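Local coordinates for protein terminal oxygenase component of carbazole 1,9a-dioxygenase (Sphingomonas, PDB 3GKQ) that probably carries out the dioxygenation of carbazole, passing electrons from a Rieske [2Fe-2S] cluster to a mononuclear non-heme iron, at residues G255-A260 / P277-T282; S193-G198 / V323-N328. All coordinates share one frame; numbering follows the deposited sequence.

Interaction 1 (G255-A260 / P277-T282); sequences GSKMVA and PDPTLT
Val259 and Pro279 mark the nearest backbone approach of two irregular loops, 255-260 and 277-282, with their CA atoms 6.0 Å apart. From Asp278 to Leu281 the second loop makes a type I beta turn, closed by Leu281 N on Asp278 O. A cis peptide bond precedes Pro277.

The chain of Lys257 is extended beyond CG, and its NZ forms a salt bridge of 2.9 Å to Asp278 OD2, met nearly along the C-O axis. Water 1 adds a second path: it accepts from Lys257 NZ and donates to Asp278 OD1. Asn199, just after helix 194-198, completes the group: its OD1 accepts from Lys257 NZ and its ND2 donates to Asp278 OD2.

Asp278 also shapes its own loop. Its CB leads away from 255-260, but CG anti to the backbone N (chi1 -176°) brings the carboxylate back to Lys257. OD1 takes the backbone N of Thr280 at 2.9 Å, 18° out of the carboxylate plane on the anti side, which makes an Asx turn. Thr280 OG1 reaches the same oxygen from above that plane, 43° out of it. Both carboxylate oxygens are thus bonded, which should fix the rotation of the group. In the fold, these loops precede strands 262-266 and 282-289 of the antiparallel catalytic-domain sheet.

The aliphatic chain of Lys257 crosses the Pro279 ring at about a right angle, CD to CD at 4.0 Å. Val259 presents CG1 to the Asp278-Pro279 backbone, 3.9 Å from Asp278 CA.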
loop_
_atom_site.group_PDB
_atom_site.type_symbol
_atom_site.label_atom_id
_atom_site.label_comp_id
_atom_site.label_asym_id
_atom_site.label_seq_id
_atom_site.Cartn_x
_atom_site.Cartn_y
_atom_site.Cartn_z
ATOM N N GLY A 255 41.339 -21.440 7.624
ATOM C CA GLY A 255 41.872 -21.310 6.282
ATOM C C GLY A 255 43.250 -20.689 6.375
ATOM O O GLY A 255 43.702 -20.369 7.473
ATOM N N SER A 256 43.923 -20.512 5.244
ATOM C CA SER A 256 45.251 -19.913 5.271
ATOM C C SER A 256 45.268 -18.455 4.810
ATOM O O SER A 256 46.208 -17.720 5.113
ATOM C CB SER A 256 46.226 -20.750 4.441
ATOM O OG SER A 256 46.494 -21.985 5.088
ATOM N N LYS A 257 44.234 -18.033 4.086
ATOM C CA LYS A 257 44.163 -16.642 3.634
ATOM C C LYS A 257 43.476 -15.790 4.694
ATOM O O LYS A 257 42.301 -15.994 5.005
ATOM C CB LYS A 257 43.405 -16.537 2.310
ATOM C CG LYS A 257 44.142 -17.145 1.136
ATOM C CD LYS A 257 43.469 -16.790 -0.181
ATOM C CE LYS A 257 44.274 -17.308 -1.363
ATOM N NZ LYS A 257 43.707 -16.857 -2.659
ATOM N N MET A 258 44.224 -14.841 5.250
ATOM C CA MET A 258 43.717 -13.954 6.285
ATOM C C MET A 258 43.160 -12.661 5.689
ATOM O O MET A 258 43.888 -11.890 5.059
ATOM C CB MET A 258 44.835 -13.621 7.276
ATOM C CG MET A 258 45.627 -14.835 7.736
ATOM S SD MET A 258 44.581 -16.122 8.438
ATOM C CE MET A 258 44.469 -15.563 10.137
ATOM N N VAL A 259 41.868 -12.430 5.897
ATOM C CA VAL A 259 41.211 -11.230 5.384
ATOM C C VAL A 259 40.496 -10.485 6.503
ATOM O O VAL A 259 40.460 -10.949 7.645
ATOM C CB VAL A 259 40.183 -11.578 4.287
ATOM C CG1 VAL A 259 40.899 -12.084 3.047
ATOM C CG2 VAL A 259 39.202 -12.620 4.803
ATOM N N ALA A 260 39.926 -9.330 6.171
ATOM C CA ALA A 260 39.213 -8.521 7.155
ATOM C C ALA A 260 40.094 -8.321 8.383
ATOM O O ALA A 260 39.686 -8.597 9.518
ATOM C CB ALA A 260 37.901 -9.200 7.550
ATOM N N PRO A 277 37.856 -9.414 -0.714
ATOM C CA PRO A 277 37.660 -10.795 -0.250
ATOM C C PRO A 277 38.904 -11.670 -0.438
ATOM O O PRO A 277 38.827 -12.899 -0.395
ATOM C CB PRO A 277 36.502 -11.271 -1.110
ATOM C CG PRO A 277 36.828 -10.633 -2.430
ATOM C CD PRO A 277 37.228 -9.221 -2.035
ATOM N N ASP A 278 40.043 -11.026 -0.653
ATOM C CA ASP A 278 41.302 -11.730 -0.854
ATOM C C ASP A 278 42.423 -10.832 -0.363
ATOM O O ASP A 278 42.288 -9.607 -0.360
ATOM C CB ASP A 278 41.492 -12.061 -2.341
ATOM C CG ASP A 278 42.744 -12.889 -2.604
ATOM O OD1 ASP A 278 43.848 -12.305 -2.695
ATOM O OD2 ASP A 278 42.619 -14.127 -2.702
ATOM N N PRO A 279 43.541 -11.427 0.082
ATOM C CA PRO A 279 44.672 -10.637 0.573
ATOM C C PRO A 279 45.172 -9.601 -0.436
ATOM O O PRO A 279 45.854 -8.646 -0.066
ATOM C CB PRO A 279 45.720 -11.704 0.884
ATOM C CG PRO A 279 44.881 -12.854 1.343
ATOM C CD PRO A 279 43.762 -12.865 0.321
ATOM N N THR A 280 44.834 -9.788 -1.708
ATOM C CA THR A 280 45.272 -8.859 -2.749
ATOM C C THR A 280 44.205 -7.828 -3.106
ATOM O O THR A 280 44.375 -7.061 -4.055
ATOM C CB THR A 280 45.639 -9.604 -4.044
ATOM O OG1 THR A 280 44.465 -10.233 -4.576
ATOM C CG2 THR A 280 46.709 -10.668 -3.769
ATOM N N LEU A 281 43.111 -7.807 -2.350
ATOM C CA LEU A 281 42.023 -6.876 -2.630
ATOM C C LEU A 281 41.540 -6.114 -1.404
ATOM O O LEU A 281 41.780 -6.517 -0.268
ATOM C CB LEU A 281 40.840 -7.634 -3.235
ATOM C CG LEU A 281 41.109 -8.412 -4.525
ATOM C CD1 LEU A 281 39.890 -9.249 -4.883
ATOM C CD2 LEU A 281 41.449 -7.438 -5.640
ATOM N N THR A 282 40.861 -4.999 -1.655
ATOM C CA THR A 282 40.298 -4.174 -0.594
ATOM C C THR A 282 38.864 -3.863 -0.998
ATOM O O THR A 282 38.607 -3.447 -2.128
ATOM C CB THR A 282 41.068 -2.848 -0.418
ATOM O OG1 THR A 282 42.402 -3.123 0.024
ATOM C CG2 THR A 282 40.380 -1.966 0.620
HETATM O O HOH W 1 45.641 -14.689 -2.641
#

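Interaction 2 (S193-G198 / V323-N328); sequences SILLDG and VELALN
Leu325, in the C-terminal part of helix 308-328, packs on Ile194 and Leu195 of helix 194-198. The short segment axes approach to 9.1 Å at 127° between their N-to-C directions. The side chains that meet are apolar, and several of them lie against backbone carbonyl oxygens.

Along 323-328, Glu324 comes first. Its carbonyl O lies 3.9 Å from Ile194 CD1. Its side chain instead takes a weak bond from Asn328 ND2 on its own helix. Here the helix widens into a pi-type turn, with Asn328 N bonded to Val323 O.

Leu325 follows and carries most of the contact. Its two methyl groups divide the opposing turn between them. CD2 sits over the backbone, 3.4 Å from Leu195 CA and 3.5 Å from Ile194 O. The fit is tight, and with chi1 at -141° the side chain is twisted off a staggered position, so the packing looks strained. Ile194 CG1 lies 3.7 Å from Leu325 CD2. The chi1 of Ile194, 55°, brings CG1 and CD1 to that methyl and to the Glu324 carbonyl. CD1 of Leu325 meets Leu195 CD1 at 3.7 Å, and the two leucine side chains cross at about a right angle. Leu325 CD1 also approaches Gly198 O, and Leu195 CB rests on Leu325 O. An alanine in place of Leu325 would take away both methyls and is likely to open a gap between Ile194, Leu195 and Gly198.

Ala326 adds a smaller touch, its CB 4.3 Å from Leu195 CD2.

Ser193, the N-cap of the short helix, accepts from Leu195 N through OG, which also bonds to Gly329 O just past 323-328. Leu195 lies about 8 Å, side chain to side chain, from the iron-binding His190. With no polar bond joining the two segments directly, their attachment rests on close van der Waals packing, with Leu195 buried and Leu325 covered in part.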
loop_
_atom_site.group_PDB
_atom_site.type_symbol
_atom_site.label_atom_id
_atom_site.label_comp_id
_atom_site.label_asym_id
_atom_site.label_seq_id
_atom_site.Cartn_x
_atom_site.Cartn_y
_atom_site.Cartn_z
ATOM N N SER A 193 29.102 -19.401 3.427
ATOM C CA SER A 193 29.451 -18.771 2.156
ATOM C C SER A 193 30.371 -19.613 1.275
ATOM O O SER A 193 31.318 -20.228 1.761
ATOM C CB SER A 193 30.105 -17.413 2.415
ATOM O OG SER A 193 30.495 -16.800 1.200
ATOM N N ILE A 194 30.088 -19.626 -0.025
ATOM C CA ILE A 194 30.894 -20.374 -0.984
ATOM C C ILE A 194 32.296 -19.783 -1.089
ATOM O O ILE A 194 33.218 -20.433 -1.581
ATOM C CB ILE A 194 30.258 -20.367 -2.393
ATOM C CG1 ILE A 194 30.016 -18.926 -2.852
ATOM C CG2 ILE A 194 28.954 -21.155 -2.382
ATOM C CD1 ILE A 194 29.519 -18.807 -4.284
ATOM N N LEU A 195 32.457 -18.548 -0.625
ATOM C CA LEU A 195 33.757 -17.891 -0.676
ATOM C C LEU A 195 34.783 -18.554 0.241
ATOM O O LEU A 195 35.984 -18.513 -0.036
ATOM C CB LEU A 195 33.633 -16.418 -0.280
ATOM C CG LEU A 195 34.963 -15.684 -0.084
ATOM C CD1 LEU A 195 35.672 -15.545 -1.435
ATOM C CD2 LEU A 195 34.721 -14.312 0.537
ATOM N N LEU A 196 34.307 -19.149 1.333
ATOM C CA LEU A 196 35.183 -19.785 2.311
ATOM C C LEU A 196 36.045 -20.896 1.711
ATOM O O LEU A 196 37.272 -20.793 1.708
ATOM C CB LEU A 196 34.345 -20.317 3.478
ATOM C CG LEU A 196 33.409 -19.264 4.091
ATOM C CD1 LEU A 196 32.739 -19.829 5.337
ATOM C CD2 LEU A 196 34.200 -18.001 4.442
ATOM N N ASP A 197 35.416 -21.954 1.212
ATOM C CA ASP A 197 36.171 -23.037 0.592
ATOM C C ASP A 197 36.711 -22.519 -0.736
ATOM O O ASP A 197 37.835 -22.835 -1.128
ATOM C CB ASP A 197 35.280 -24.255 0.335
ATOM C CG ASP A 197 34.975 -25.039 1.595
ATOM O OD1 ASP A 197 35.545 -24.724 2.661
ATOM O OD2 ASP A 197 34.164 -25.982 1.518
ATOM N N GLY A 198 35.900 -21.707 -1.408
ATOM C CA GLY A 198 36.277 -21.149 -2.694
ATOM C C GLY A 198 37.568 -20.352 -2.724
ATOM O O GLY A 198 38.165 -20.193 -3.786
ATOM N N VAL A 323 32.924 -11.205 -8.536
ATOM C CA VAL A 323 31.532 -10.777 -8.502
ATOM C C VAL A 323 30.610 -11.870 -7.958
ATOM O O VAL A 323 29.842 -11.629 -7.026
ATOM C CB VAL A 323 31.038 -10.332 -9.906
ATOM C CG1 VAL A 323 29.518 -10.240 -9.929
ATOM C CG2 VAL A 323 31.631 -8.972 -10.255
ATOM N N GLU A 324 30.700 -13.074 -8.518
ATOM C CA GLU A 324 29.843 -14.169 -8.073
ATOM C C GLU A 324 30.315 -14.889 -6.811
ATOM O O GLU A 324 29.496 -15.375 -6.029
ATOM C CB GLU A 324 29.673 -15.205 -9.189
ATOM C CG GLU A 324 28.889 -14.724 -10.400
ATOM C CD GLU A 324 27.532 -14.132 -10.040
ATOM O OE1 GLU A 324 26.893 -14.613 -9.076
ATOM O OE2 GLU A 324 27.098 -13.188 -10.736
ATOM N N LEU A 325 31.626 -14.962 -6.611
ATOM C CA LEU A 325 32.177 -15.657 -5.451
ATOM C C LEU A 325 32.094 -14.857 -4.149
ATOM O O LEU A 325 31.845 -15.421 -3.080
ATOM C CB LEU A 325 33.643 -16.022 -5.707
ATOM C CG LEU A 325 34.211 -17.371 -5.239
ATOM C CD1 LEU A 325 35.661 -17.157 -4.819
ATOM C CD2 LEU A 325 33.415 -17.947 -4.082
ATOM N N ALA A 326 32.312 -13.548 -4.236
ATOM C CA ALA A 326 32.300 -12.712 -3.043
ATOM C C ALA A 326 31.173 -11.682 -2.976
ATOM O O ALA A 326 30.324 -11.749 -2.088
ATOM C CB ALA A 326 33.650 -12.011 -2.902
ATOM N N LEU A 327 31.172 -10.729 -3.904
ATOM C CA LEU A 327 30.155 -9.683 -3.908
ATOM C C LEU A 327 28.744 -10.239 -3.748
ATOM O O LEU A 327 27.917 -9.643 -3.056
ATOM C CB LEU A 327 30.268 -8.833 -5.178
ATOM C CG LEU A 327 31.634 -8.159 -5.365
ATOM C CD1 LEU A 327 31.530 -7.072 -6.430
ATOM C CD2 LEU A 327 32.103 -7.556 -4.051
ATOM N N ASN A 328 28.469 -11.375 -4.383
ATOM C CA ASN A 328 27.160 -12.006 -4.258
ATOM C C ASN A 328 27.272 -13.221 -3.334
ATOM O O ASN A 328 26.498 -13.372 -2.388
ATOM C CB ASN A 328 26.624 -12.456 -5.624
ATOM C CG ASN A 328 26.415 -11.296 -6.591
ATOM O OD1 ASN A 328 26.309 -10.141 -6.183
ATOM N ND2 ASN A 328 26.336 -11.608 -7.879
#

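How the interactions relate
From the N terminus, the chain passes iron-binding His186 and His190 and enters helix 194-198. It then runs through the strands of the catalytic domain before reaching 323-328, where interaction 2 closes a long loop. Interaction 1 closes a much shorter loop, between 255-260 and 277-282, nested wholly inside the first. The iron ligand Asp334 comes soon after 323-328. The contacts have centres 12 Å apart, on the same side of the chain's centre, and touch directly: Pro277 CB lies 3.4 Å from Ala326 CB and 3.9 Å from Leu195 CD2. Pro277 of the 277-282 loop thus packs on both helices, and 255-260 is joined to that loop by interaction 1.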